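Side-chain contacts in Tll0287 protein (Thermosynechococcus elongatus, PDB 5B82), which binds a covalently attached heme c with histidine and cysteine as axial iron ligands in a PAS-like domain, and may serve in redox sensing or signalling: residues Glu29-Val34 / Glu127-Phe132; Glu39-Met44 / Lys73-Ile78. All coordinates share one frame; numbering follows the deposited sequence. Where two conformers were deposited one is given.

Contact 1 of 2, residues Glu29-Val34 / Glu127-Phe132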
loop_
_atom_site.group_PDB
_atom_site.type_symbol
_atom_site.label_atom_id
_atom_site.label_comp_id
_atom_site.label_asym_id
_atom_site.label_seq_id
_atom_site.Cartn_x
_atom_site.Cartn_y
_atom_site.Cartn_z
ATOM N N GLU A 29 21.317 4.263 9.988
ATOM C CA GLU A 29 20.950 5.161 8.907
ATOM C C GLU A 29 20.025 4.453 7.923
ATOM O O GLU A 29 19.048 5.031 7.451
ATOM C CB GLU A 29 22.193 5.708 8.203
ATOM C CG GLU A 29 21.893 6.793 7.194
ATOM C CD GLU A 29 23.135 7.334 6.519
ATOM O OE1 GLU A 29 24.048 7.801 7.230
ATOM O OE2 GLU A 29 23.195 7.292 5.274
ATOM N N GLU A 30 20.302 3.187 7.644
ATOM C CA GLU A 30 19.465 2.430 6.711
ATOM C C GLU A 30 18.039 2.190 7.209
ATOM O O GLU A 30 17.066 2.306 6.442
ATOM C CB GLU A 30 20.134 1.098 6.349
ATOM C CG GLU A 30 19.373 0.319 5.305
ATOM C CD GLU A 30 20.186 -0.817 4.714
ATOM O OE1 GLU A 30 21.105 -1.310 5.401
ATOM O OE2 GLU A 30 19.907 -1.208 3.558
ATOM N N LEU A 31 17.905 1.851 8.486
ATOM C CA LEU A 31 16.582 1.670 9.075
ATOM C C LEU A 31 15.775 2.974 8.967
ATOM O O LEU A 31 14.594 2.984 8.526
ATOM C CB LEU A 31 16.720 1.242 10.534
ATOM C CG LEU A 31 17.483 -0.079 10.714
ATOM C CD1 LEU A 31 17.843 -0.290 12.171
ATOM C CD2 LEU A 31 16.635 -1.223 10.211
ATOM N N GLY A 32 16.430 4.078 9.337
ATOM C CA GLY A 32 15.739 5.370 9.242
ATOM C C GLY A 32 15.339 5.728 7.814
ATOM O O GLY A 32 14.251 6.266 7.566
ATOM N N LYS A 33 16.243 5.445 6.874
ATOM C CA LYS A 33 15.998 5.661 5.454
ATOM C C LYS A 33 14.778 4.875 4.979
ATOM O O LYS A 33 13.975 5.377 4.181
ATOM C CB LYS A 33 17.237 5.282 4.626
ATOM C CG LYS A 33 17.019 5.443 3.138
ATOM C CD LYS A 33 18.309 5.411 2.337
ATOM C CE LYS A 33 18.042 5.919 0.917
ATOM N NZ LYS A 33 19.262 5.961 0.066
ATOM N N VAL A 34 14.635 3.643 5.460
ATOM C CA VAL A 34 13.427 2.872 5.151
ATOM C C VAL A 34 12.156 3.564 5.676
ATOM O O VAL A 34 11.178 3.756 4.919
ATOM C CB VAL A 34 13.488 1.434 5.708
ATOM C CG1 VAL A 34 12.117 0.756 5.588
ATOM C CG2 VAL A 34 14.540 0.607 4.973
ATOM N N GLU A 127 15.272 -14.135 7.475
ATOM C CA GLU A 127 15.265 -13.537 6.146
ATOM C C GLU A 127 15.863 -12.133 6.164
ATOM O O GLU A 127 16.356 -11.647 5.145
ATOM C CB GLU A 127 13.854 -13.531 5.549
ATOM C CG GLU A 127 13.137 -14.882 5.663
ATOM C CD GLU A 127 13.800 -15.984 4.863
ATOM O OE1 GLU A 127 14.518 -15.670 3.887
ATOM O OE2 GLU A 127 13.603 -17.169 5.209
ATOM N N GLY A 128 15.843 -11.497 7.335
ATOM C CA GLY A 128 16.458 -10.193 7.488
ATOM C C GLY A 128 15.597 -9.280 8.359
ATOM O O GLY A 128 14.956 -9.743 9.304
ATOM N N VAL A 129 15.618 -7.990 8.038
ATOM C CA VAL A 129 14.808 -6.978 8.734
ATOM C C VAL A 129 13.591 -6.605 7.882
ATOM O O VAL A 129 13.724 -6.313 6.695
ATOM C CB VAL A 129 15.634 -5.716 9.022
ATOM C CG1 VAL A 129 14.863 -4.787 9.895
ATOM C CG2 VAL A 129 16.930 -6.071 9.704
ATOM N N HIS A 130 12.405 -6.615 8.491
ATOM C CA HIS A 130 11.167 -6.379 7.762
ATOM C C HIS A 130 10.429 -5.221 8.424
ATOM O O HIS A 130 10.183 -5.262 9.621
ATOM C CB HIS A 130 10.255 -7.606 7.816
ATOM C CG HIS A 130 10.931 -8.895 7.462
ATOM N ND1 HIS A 130 10.930 -9.410 6.185
ATOM C CD2 HIS A 130 11.601 -9.785 8.226
ATOM C CE1 HIS A 130 11.576 -10.563 6.176
ATOM N NE2 HIS A 130 11.989 -10.817 7.403
ATOM N N TYR A 131 10.063 -4.213 7.642
ATOM C CA TYR A 131 9.304 -3.089 8.160
ATOM C C TYR A 131 7.952 -3.077 7.483
ATOM O O TYR A 131 7.864 -3.262 6.261
ATOM C CB TYR A 131 10.049 -1.782 7.871
ATOM C CG TYR A 131 9.313 -0.494 8.253
ATOM C CD1 TYR A 131 9.182 -0.106 9.584
ATOM C CD2 TYR A 131 8.799 0.357 7.278
ATOM C CE1 TYR A 131 8.542 1.084 9.936
ATOM C CE2 TYR A 131 8.152 1.563 7.628
ATOM C CZ TYR A 131 8.036 1.912 8.955
ATOM O OH TYR A 131 7.403 3.101 9.303
ATOM N N PHE A 132 6.905 -2.874 8.284
ATOM C CA PHE A 132 5.544 -2.821 7.784
ATOM C C PHE A 132 4.918 -1.519 8.255
ATOM O O PHE A 132 5.117 -1.113 9.386
ATOM C CB PHE A 132 4.722 -3.987 8.323
ATOM C CG PHE A 132 5.308 -5.345 7.983
ATOM C CD1 PHE A 132 4.981 -5.972 6.796
ATOM C CD2 PHE A 132 6.177 -5.974 8.857
ATOM C CE1 PHE A 132 5.531 -7.230 6.466
ATOM C CE2 PHE A 132 6.726 -7.233 8.545
ATOM C CZ PHE A 132 6.399 -7.851 7.352
#
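V34 and Y131 mark the closest approach of the two backbones, with V34 CA 7.8 Å from Y131 CA, where a short run of helix packs on a strand. No hydrogen bond joins the segments, which meet through side chains. Within 29-34 the bonds K33 N to E29 O and V34 N to E30 O, both 2.9 Å, are evidence of regular helix, whose i, i+3 spacing puts L31 and V34 on one side. In the strand the alternation of side chains turns V129 and Y131 to the helix, while H130 and F132 go to the other side.

Contact between V34 and Y131 runs through a single methyl: V34 CG1 is 3.7 Å from Y131 CD2 and 4.0 Å from Y131 CB. That methyl stands anti to the backbone N (chi1 170°) and meets the ring obliquely near its root, the two side chains lying alongside each other and pointing opposite ways. This two-sided strand belongs to the antiparallel sheet of a PAS-like domain, here with helix 28-49 laid against one side and helix 103-114 against the other, where L104 touches both H130 and F132. One turn back along the helix, L31 CD2 reaches V129 CG1 at 4.0 Å, the two side chains set roughly perpendicular. L31 has its CG beside the backbone N (chi1 -60°), and the end of the side chain approaches the strand more closely than its first bond would suggest. The apolar patch extends over neighbouring strands: W122 touches both L31 and V129, and V178 touches V34. At the edge of the patch, E30 OE2 accepts a hydrogen bond from W84 NE1.

Contact 2 of 2, residues Glu39-Met44 / Lys73-Ile78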
loop_
_atom_site.group_PDB
_atom_site.type_symbol
_atom_site.label_atom_id
_atom_site.label_comp_id
_atom_site.label_asym_id
_atom_site.label_seq_id
_atom_site.Cartn_x
_atom_site.Cartn_y
_atom_site.Cartn_z
ATOM N N GLU A 39 7.217 6.526 4.394
ATOM C CA GLU A 39 6.329 7.626 4.747
ATOM C C GLU A 39 6.153 8.619 3.587
ATOM O O GLU A 39 5.056 9.142 3.363
ATOM C CB GLU A 39 6.796 8.310 6.034
ATOM C CG GLU A 39 5.633 8.910 6.827
ATOM C CD GLU A 39 4.715 7.853 7.409
ATOM O OE1 GLU A 39 5.149 6.680 7.573
ATOM O OE2 GLU A 39 3.547 8.187 7.699
ATOM N N GLN A 40 7.226 8.849 2.828
ATOM C CA GLN A 40 7.171 9.722 1.653
ATOM C C GLN A 40 6.301 9.129 0.558
ATOM O O GLN A 40 5.561 9.855 -0.122
ATOM C CB GLN A 40 8.576 9.977 1.104
ATOM C CG GLN A 40 9.358 11.027 1.860
ATOM C CD GLN A 40 10.816 11.093 1.430
ATOM O OE1 GLN A 40 11.304 10.222 0.702
ATOM N NE2 GLN A 40 11.522 12.126 1.884
ATOM N N LEU A 41 6.395 7.815 0.379
ATOM C CA LEU A 41 5.527 7.118 -0.565
ATOM C C LEU A 41 4.047 7.281 -0.176
ATOM O O LEU A 41 3.178 7.528 -1.034
ATOM C CB LEU A 41 5.915 5.639 -0.632
ATOM C CG LEU A 41 5.262 4.796 -1.718
ATOM C CD1 LEU A 41 5.568 5.381 -3.093
ATOM C CD2 LEU A 41 5.738 3.349 -1.624
ATOM N N ASP A 42 3.768 7.164 1.121
ATOM C CA ASP A 42 2.408 7.292 1.625
ATOM C C ASP A 42 1.852 8.714 1.430
ATOM O O ASP A 42 0.721 8.911 0.953
ATOM C CB ASP A 42 2.359 6.898 3.099
ATOM C CG ASP A 42 0.948 6.622 3.573
ATOM O OD1 ASP A 42 0.272 5.786 2.931
ATOM O OD2 ASP A 42 0.514 7.253 4.567
ATOM N N GLN A 43 2.665 9.702 1.778
ATOM C CA GLN A 43 2.247 11.087 1.617
ATOM C C GLN A 43 2.082 11.417 0.138
ATOM O O GLN A 43 1.258 12.257 -0.236
ATOM C CB GLN A 43 3.234 12.032 2.298
ATOM C CG GLN A 43 3.136 12.004 3.821
ATOM C CD GLN A 43 1.857 12.638 4.351
ATOM O OE1 GLN A 43 1.480 13.736 3.939
ATOM N NE2 GLN A 43 1.186 11.948 5.271
ATOM N N MET A 44 2.850 10.735 -0.705
ATOM C CA MET A 44 2.696 10.905 -2.144
ATOM C C MET A 44 1.334 10.417 -2.589
ATOM O O MET A 44 0.614 11.135 -3.302
ATOM C CB MET A 44 3.777 10.157 -2.920
ATOM C CG MET A 44 3.458 10.002 -4.410
ATOM S SD MET A 44 4.750 9.048 -5.251
ATOM C CE MET A 44 3.854 8.454 -6.674
ATOM N N LYS A 73 5.126 1.937 -8.951
ATOM C CA LYS A 73 6.336 2.198 -9.729
ATOM C C LYS A 73 7.458 2.707 -8.823
ATOM O O LYS A 73 8.604 2.224 -8.879
ATOM C CB LYS A 73 6.060 3.192 -10.857
ATOM C CG LYS A 73 7.220 3.391 -11.813
ATOM C CD LYS A 73 6.734 3.666 -13.230
ATOM C CE LYS A 73 6.296 5.112 -13.413
ATOM N NZ LYS A 73 7.433 5.995 -13.807
ATOM N N GLN A 74 7.116 3.667 -7.971
ATOM C CA GLN A 74 8.096 4.248 -7.069
ATOM C C GLN A 74 8.626 3.209 -6.096
ATOM O O GLN A 74 9.812 3.203 -5.768
ATOM C CB GLN A 74 7.507 5.421 -6.297
ATOM C CG GLN A 74 8.498 6.044 -5.341
ATOM C CD GLN A 74 9.025 7.361 -5.832
ATOM O OE1 GLN A 74 8.288 8.343 -5.911
ATOM N NE2 GLN A 74 10.309 7.394 -6.168
ATOM N N ALA A 75 7.743 2.328 -5.645
ATOM C CA ALA A 75 8.132 1.224 -4.777
ATOM C C ALA A 75 9.190 0.352 -5.458
ATOM O O ALA A 75 10.221 0.012 -4.846
ATOM C CB ALA A 75 6.917 0.397 -4.406
ATOM N N LYS A 76 8.947 -0.003 -6.720
ATOM C CA LYS A 76 9.949 -0.775 -7.459
ATOM C C LYS A 76 11.277 -0.030 -7.562
ATOM O O LYS A 76 12.351 -0.627 -7.393
ATOM C CB LYS A 76 9.449 -1.165 -8.847
ATOM C CG LYS A 76 8.376 -2.232 -8.823
ATOM C CD LYS A 76 7.953 -2.628 -10.229
ATOM C CE LYS A 76 6.720 -3.514 -10.183
ATOM N NZ LYS A 76 6.304 -3.958 -11.542
ATOM N N GLU A 77 11.201 1.274 -7.820
ATOM C CA GLU A 77 12.408 2.098 -7.915
ATOM C C GLU A 77 13.223 2.131 -6.619
ATOM O O GLU A 77 14.447 2.044 -6.642
ATOM C CB GLU A 77 12.059 3.521 -8.355
ATOM C CG GLU A 77 11.468 3.594 -9.752
ATOM C CD GLU A 77 11.131 5.010 -10.177
ATOM O OE1 GLU A 77 11.056 5.895 -9.293
ATOM O OE2 GLU A 77 10.946 5.234 -11.394
ATOM N N ILE A 78 12.532 2.250 -5.495
ATOM C CA ILE A 78 13.166 2.267 -4.182
ATOM C C ILE A 78 13.819 0.913 -3.887
ATOM O O ILE A 78 14.981 0.839 -3.448
ATOM C CB ILE A 78 12.113 2.633 -3.110
ATOM C CG1 ILE A 78 11.586 4.049 -3.370
ATOM C CG2 ILE A 78 12.678 2.526 -1.711
ATOM C CD1 ILE A 78 10.442 4.484 -2.464
#
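L41 and Q74 run side by side with their ends pointing opposite ways, and the leucine meets the aliphatic part of the glutamine. In the modelled conformer, one of two deposited for L41, L41 CD1 lies 3.7 Å from Q74 CB and 3.8 Å from Q74 CG, so this methyl rests on the base of the side chain, away from the amide. The other branch has a different neighbour: L41 CD2 is 4.2 Å from A75 CB, and in this conformer the fork spans two consecutive residues of the facing helix.

M44 passes Q74 at a slant, farther out. Its chain is extended (chi2 -178°), which carries the sulfur across to the amide end, with M44 SD 3.7 Å from Q74 OE1. Q74 makes this meeting possible by bending at chi2 (105°), an unusual value that swings the amide aside. No hydrogen bond links the segments; the sulfur-oxygen meeting is a loose van der Waals approach, somewhat beyond the sum of radii.

The segments form an antiparallel helix pair within the PAS-like domain, their short axes at 165° and 11.0 Å apart at closest approach. Nearer the start of helix 69-82, V71 touches L41 and P70 touches M44. Helix 28-49 thus lies between helix 69-82 and the sheet, toward which D42 OD1 is hydrogen-bonded to Y176 OH of strand 172-181 and E39 OE2 forms a salt bridge with R133 NH2 of strand 128-136.

Overall arrangement
Both contacts use helix 28-49: contact 1 sets its N-terminal part against strand 128-136, and contact 2 packs a later part on helix 69-82. Their centres are about 15 Å apart and their nearest atoms about 5 Å, so they do not touch. In sequence, both segments of contact 2 fall between those of contact 1. They differ in distance from the heme. The side chain of Y131 in contact 1 is about 14 Å from the bound heme c. In contact 2 the side chain of A75 is about 9 Å from the bound heme c, and about 7 Å from that of the heme-binding H98. Contact 2 also approaches the iron ligand C68, whose side chain lies about 8 Å from that of M44.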